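Local atomic coordinates of cytosolic phospholipase A2 delta (Homo sapiens, PDB entry 5IZ5), a protein that hydrolyses glycerophospholipids at the sn-2 position in a calcium-dependent manner, with a preference for linoleic acid there. Residues B[312-325]-B[799-811]. The protein carries 3 engineered substitutions. Numbering follows the deposited sequence.
Sequences ALQLDRDLQEDEVP and AILQALRTALKHR
The end of helix 292-313 lies by Leu-801 of helix 797-810, with CA atoms 6.9 Å apart at Leu-313 and Leu-801; the loop after it bows away and comes back beside the end of helix 797-810, where the CA atoms of Glu-323 and Arg-811 are 5.1 Å apart. Leu-313 is a knob in the hole made by Leu-801, Leu-804, Arg-805 and Leu-808. Its CD1 presses on Leu-801 CD2 at 3.5 Å, tighter than usual for two methyls, while CG lies over the centre of one face of the Arg-805 guanidinium. The Arg-805 chain, extended from CG to NE, runs antiparallel alongside the Leu-313 side chain and brings NH2 to Leu-313 O (2.7 Å), a weak bond bent to 130°. With Leu-313 cut back to an alanine, the hole would probably be left largely unfilled and the guanidinium of Arg-805 without the carbon over its face. In the alpha/beta hydrolase-type catalytic domain, the contact joins the loop leading into central strand 327-331 to the C-terminal helix, which also packs on strands 672-676 and 730-734, through Ile-800, Ala-803, Leu-804 and Thr-806. With CG anti to the backbone N (chi1 -164°), Leu-808 directs both methyls from the helix toward the loop: CD2 meets the methyls of Leu-315 tip to tip, and CD1 packs against Leu-319 CD2 (3.6 Å) and Pro-325 CD (3.7 Å). The preceding residue, Ala-807, rests its CB on Pro-325 CB. At the last modelled residue, Arg-811 bends at chi2 and chi3, and its NH1 donates to Val-324 O (3.0 Å), which sits 20° out of the guanidinium plane. Asp-322 O lies over the centre of one face of that group, close but poorly angled for a bond.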
# COMPACT_ATOMS: atom_id res chain seq x y z
N ALA B 312 -25.21 26.03 11.57
CA ALA B 312 -24.81 25.44 12.85
C ALA B 312 -24.25 26.47 13.83
O ALA B 312 -24.47 26.37 15.04
CB ALA B 312 -23.79 24.35 12.61
N LEU B 313 -23.52 27.46 13.32
CA LEU B 313 -22.96 28.52 14.16
C LEU B 313 -23.82 29.79 14.17
O LEU B 313 -23.47 30.77 14.82
CB LEU B 313 -21.53 28.85 13.69
CG LEU B 313 -20.36 28.07 14.32
CD1 LEU B 313 -20.74 26.68 14.78
CD2 LEU B 313 -19.19 28.00 13.34
N GLN B 314 -24.96 29.76 13.46
CA GLN B 314 -25.83 30.92 13.33
C GLN B 314 -25.02 32.15 12.92
O GLN B 314 -25.08 33.18 13.58
CB GLN B 314 -26.59 31.17 14.65
CG GLN B 314 -27.55 30.05 15.04
CD GLN B 314 -28.77 29.97 14.13
OE1 GLN B 314 -28.68 29.50 13.00
NE2 GLN B 314 -29.91 30.44 14.63
N LEU B 315 -24.26 32.00 11.84
CA LEU B 315 -23.33 33.04 11.40
C LEU B 315 -24.05 34.20 10.74
O LEU B 315 -24.94 34.01 9.90
CB LEU B 315 -22.29 32.48 10.42
CG LEU B 315 -21.30 31.43 10.93
CD1 LEU B 315 -20.41 30.95 9.78
CD2 LEU B 315 -20.44 31.97 12.06
N ASP B 316 -23.62 35.41 11.12
CA ASP B 316 -24.06 36.66 10.52
C ASP B 316 -24.13 36.55 8.99
O ASP B 316 -25.21 36.58 8.40
CB ASP B 316 -23.10 37.80 10.95
CG ASP B 316 -21.69 37.29 11.28
OD1 ASP B 316 -21.50 36.69 12.36
OD2 ASP B 316 -20.77 37.48 10.46
N ARG B 317 -22.97 36.41 8.36
CA ARG B 317 -22.89 36.43 6.90
C ARG B 317 -22.53 35.08 6.28
O ARG B 317 -22.41 34.05 6.95
CB ARG B 317 -21.90 37.52 6.45
CG ARG B 317 -22.43 38.34 5.27
CD ARG B 317 -22.16 39.82 5.41
NE ARG B 317 -20.92 40.27 4.77
CZ ARG B 317 -20.23 41.36 5.10
NH1 ARG B 317 -20.62 42.15 6.10
NH2 ARG B 317 -19.12 41.66 4.43
N ASP B 318 -22.42 35.10 4.95
CA ASP B 318 -22.03 33.94 4.19
C ASP B 318 -20.52 33.83 4.15
O ASP B 318 -19.80 34.83 4.01
CB ASP B 318 -22.58 34.03 2.77
CG ASP B 318 -24.09 33.98 2.75
OD1 ASP B 318 -24.68 34.72 1.93
OD2 ASP B 318 -24.67 33.23 3.56
N LEU B 319 -20.03 32.59 4.27
CA LEU B 319 -18.61 32.33 4.27
C LEU B 319 -18.00 32.39 2.89
O LEU B 319 -18.54 31.83 1.93
CB LEU B 319 -18.30 30.97 4.89
CG LEU B 319 -18.53 30.91 6.40
CD1 LEU B 319 -18.44 29.47 6.88
CD2 LEU B 319 -17.54 31.79 7.14
N GLN B 320 -16.88 33.09 2.81
CA GLN B 320 -16.00 33.08 1.68
C GLN B 320 -15.31 31.71 1.57
O GLN B 320 -15.06 31.05 2.58
CB GLN B 320 -14.97 34.24 1.82
CG GLN B 320 -14.17 34.39 3.14
CD GLN B 320 -14.98 34.68 4.42
OE1 GLN B 320 -16.14 34.30 4.53
NE2 GLN B 320 -14.34 35.32 5.40
N GLU B 321 -15.03 31.28 0.34
CA GLU B 321 -14.41 29.96 0.09
C GLU B 321 -13.14 29.75 0.91
O GLU B 321 -12.94 28.68 1.50
CB GLU B 321 -14.08 29.79 -1.40
CG GLU B 321 -14.64 28.48 -1.99
CD GLU B 321 -13.61 27.64 -2.73
OE1 GLU B 321 -13.97 26.89 -3.68
OE2 GLU B 321 -12.43 27.70 -2.35
N ASP B 322 -12.29 30.77 0.91
CA ASP B 322 -11.03 30.78 1.67
C ASP B 322 -11.20 30.78 3.19
O ASP B 322 -10.22 30.58 3.91
CB ASP B 322 -10.19 32.00 1.27
CG ASP B 322 -10.93 33.31 1.51
OD1 ASP B 322 -11.47 33.86 0.53
OD2 ASP B 322 -11.00 33.76 2.68
N GLU B 323 -12.40 31.05 3.68
CA GLU B 323 -12.65 31.06 5.12
C GLU B 323 -13.20 29.73 5.63
O GLU B 323 -13.22 29.52 6.82
CB GLU B 323 -13.58 32.21 5.47
CG GLU B 323 -13.96 32.38 6.94
CD GLU B 323 -12.76 32.43 7.87
OE1 GLU B 323 -12.02 33.43 7.80
OE2 GLU B 323 -12.56 31.48 8.67
N VAL B 324 -13.63 28.84 4.73
CA VAL B 324 -14.25 27.58 5.13
C VAL B 324 -13.19 26.66 5.73
O VAL B 324 -12.24 26.28 5.04
CB VAL B 324 -14.95 26.86 3.95
CG1 VAL B 324 -15.64 25.59 4.43
CG2 VAL B 324 -15.98 27.78 3.30
N PRO B 325 -13.33 26.32 7.02
CA PRO B 325 -12.35 25.43 7.63
C PRO B 325 -12.48 23.99 7.13
O PRO B 325 -13.59 23.53 6.84
CB PRO B 325 -12.68 25.51 9.12
CG PRO B 325 -14.15 25.75 9.14
CD PRO B 325 -14.41 26.66 7.97
N ALA B 799 -18.43 21.81 22.78
CA ALA B 799 -17.00 21.78 22.48
C ALA B 799 -16.73 21.75 20.98
O ALA B 799 -15.79 22.40 20.50
CB ALA B 799 -16.34 20.59 23.16
N ILE B 800 -17.55 21.02 20.23
CA ILE B 800 -17.39 20.91 18.78
C ILE B 800 -17.66 22.25 18.11
O ILE B 800 -16.87 22.69 17.26
CB ILE B 800 -18.31 19.83 18.16
CG1 ILE B 800 -17.97 18.45 18.72
CG2 ILE B 800 -18.17 19.79 16.65
CD1 ILE B 800 -19.04 17.40 18.47
N LEU B 801 -18.75 22.90 18.51
CA LEU B 801 -19.10 24.21 17.96
C LEU B 801 -18.04 25.25 18.28
O LEU B 801 -17.67 26.06 17.43
CB LEU B 801 -20.47 24.67 18.47
CG LEU B 801 -21.68 23.83 18.05
CD1 LEU B 801 -22.92 24.23 18.83
CD2 LEU B 801 -21.94 23.92 16.56
N GLN B 802 -17.54 25.23 19.51
CA GLN B 802 -16.42 26.09 19.92
C GLN B 802 -15.18 25.88 19.06
O GLN B 802 -14.55 26.84 18.64
CB GLN B 802 -16.09 25.88 21.39
CG GLN B 802 -15.11 26.90 21.95
CD GLN B 802 -14.39 26.40 23.19
OE1 GLN B 802 -15.02 25.88 24.10
NE2 GLN B 802 -13.06 26.55 23.22
N ALA B 803 -14.83 24.62 18.82
CA ALA B 803 -13.66 24.30 17.99
C ALA B 803 -13.89 24.76 16.56
O ALA B 803 -12.98 25.30 15.92
CB ALA B 803 -13.36 22.82 18.02
N LEU B 804 -15.10 24.56 16.06
CA LEU B 804 -15.46 25.05 14.73
C LEU B 804 -15.31 26.57 14.63
O LEU B 804 -14.79 27.07 13.63
CB LEU B 804 -16.89 24.63 14.36
CG LEU B 804 -17.05 23.17 13.97
CD1 LEU B 804 -18.51 22.76 13.97
CD2 LEU B 804 -16.41 22.88 12.62
N ARG B 805 -15.73 27.30 15.67
CA ARG B 805 -15.56 28.76 15.71
C ARG B 805 -14.09 29.15 15.68
O ARG B 805 -13.71 30.05 14.95
CB ARG B 805 -16.23 29.37 16.94
CG ARG B 805 -17.74 29.41 16.86
CD ARG B 805 -18.36 30.21 17.99
NE ARG B 805 -19.82 30.19 17.90
CZ ARG B 805 -20.53 30.92 17.03
NH1 ARG B 805 -19.94 31.75 16.18
NH2 ARG B 805 -21.86 30.81 17.03
N THR B 806 -13.28 28.47 16.49
CA THR B 806 -11.85 28.72 16.52
C THR B 806 -11.21 28.39 15.17
O THR B 806 -10.39 29.16 14.66
CB THR B 806 -11.15 27.90 17.60
OG1 THR B 806 -11.84 28.06 18.85
CG2 THR B 806 -9.70 28.34 17.77
N ALA B 807 -11.59 27.26 14.59
CA ALA B 807 -11.11 26.86 13.27
C ALA B 807 -11.45 27.93 12.25
O ALA B 807 -10.63 28.26 11.38
CB ALA B 807 -11.73 25.53 12.85
N LEU B 808 -12.66 28.48 12.36
CA LEU B 808 -13.11 29.55 11.48
C LEU B 808 -12.23 30.80 11.63
O LEU B 808 -11.75 31.34 10.64
CB LEU B 808 -14.58 29.89 11.77
CG LEU B 808 -15.34 30.70 10.74
CD1 LEU B 808 -15.37 29.98 9.40
CD2 LEU B 808 -16.75 30.96 11.23
N LYS B 809 -11.99 31.23 12.87
CA LYS B 809 -11.16 32.40 13.13
C LYS B 809 -9.76 32.24 12.54
O LYS B 809 -9.26 33.14 11.87
CB LYS B 809 -11.05 32.65 14.64
CG LYS B 809 -12.34 33.18 15.24
CD LYS B 809 -12.29 33.27 16.76
CE LYS B 809 -13.67 33.06 17.37
NZ LYS B 809 -13.64 33.17 18.86
N HIS B 810 -9.16 31.08 12.78
CA HIS B 810 -7.83 30.76 12.26
C HIS B 810 -7.75 30.90 10.74
O HIS B 810 -6.72 31.30 10.22
CB HIS B 810 -7.42 29.36 12.72
CG HIS B 810 -6.26 28.78 11.98
ND1 HIS B 810 -6.34 27.62 11.24
CD2 HIS B 810 -4.99 29.22 11.85
CE1 HIS B 810 -5.16 27.36 10.70
NE2 HIS B 810 -4.32 28.32 11.05
N ARG B 811 -8.83 30.57 10.04
CA ARG B 811 -8.87 30.67 8.58
C ARG B 811 -9.28 32.05 8.08
O ARG B 811 -9.03 33.06 8.74
CB ARG B 811 -9.81 29.61 8.00
CG ARG B 811 -9.18 28.25 7.85
CD ARG B 811 -9.54 27.67 6.52
NE ARG B 811 -8.69 28.22 5.47
CZ ARG B 811 -8.75 27.88 4.19
NH1 ARG B 811 -9.64 26.98 3.77
NH2 ARG B 811 -7.93 28.45 3.32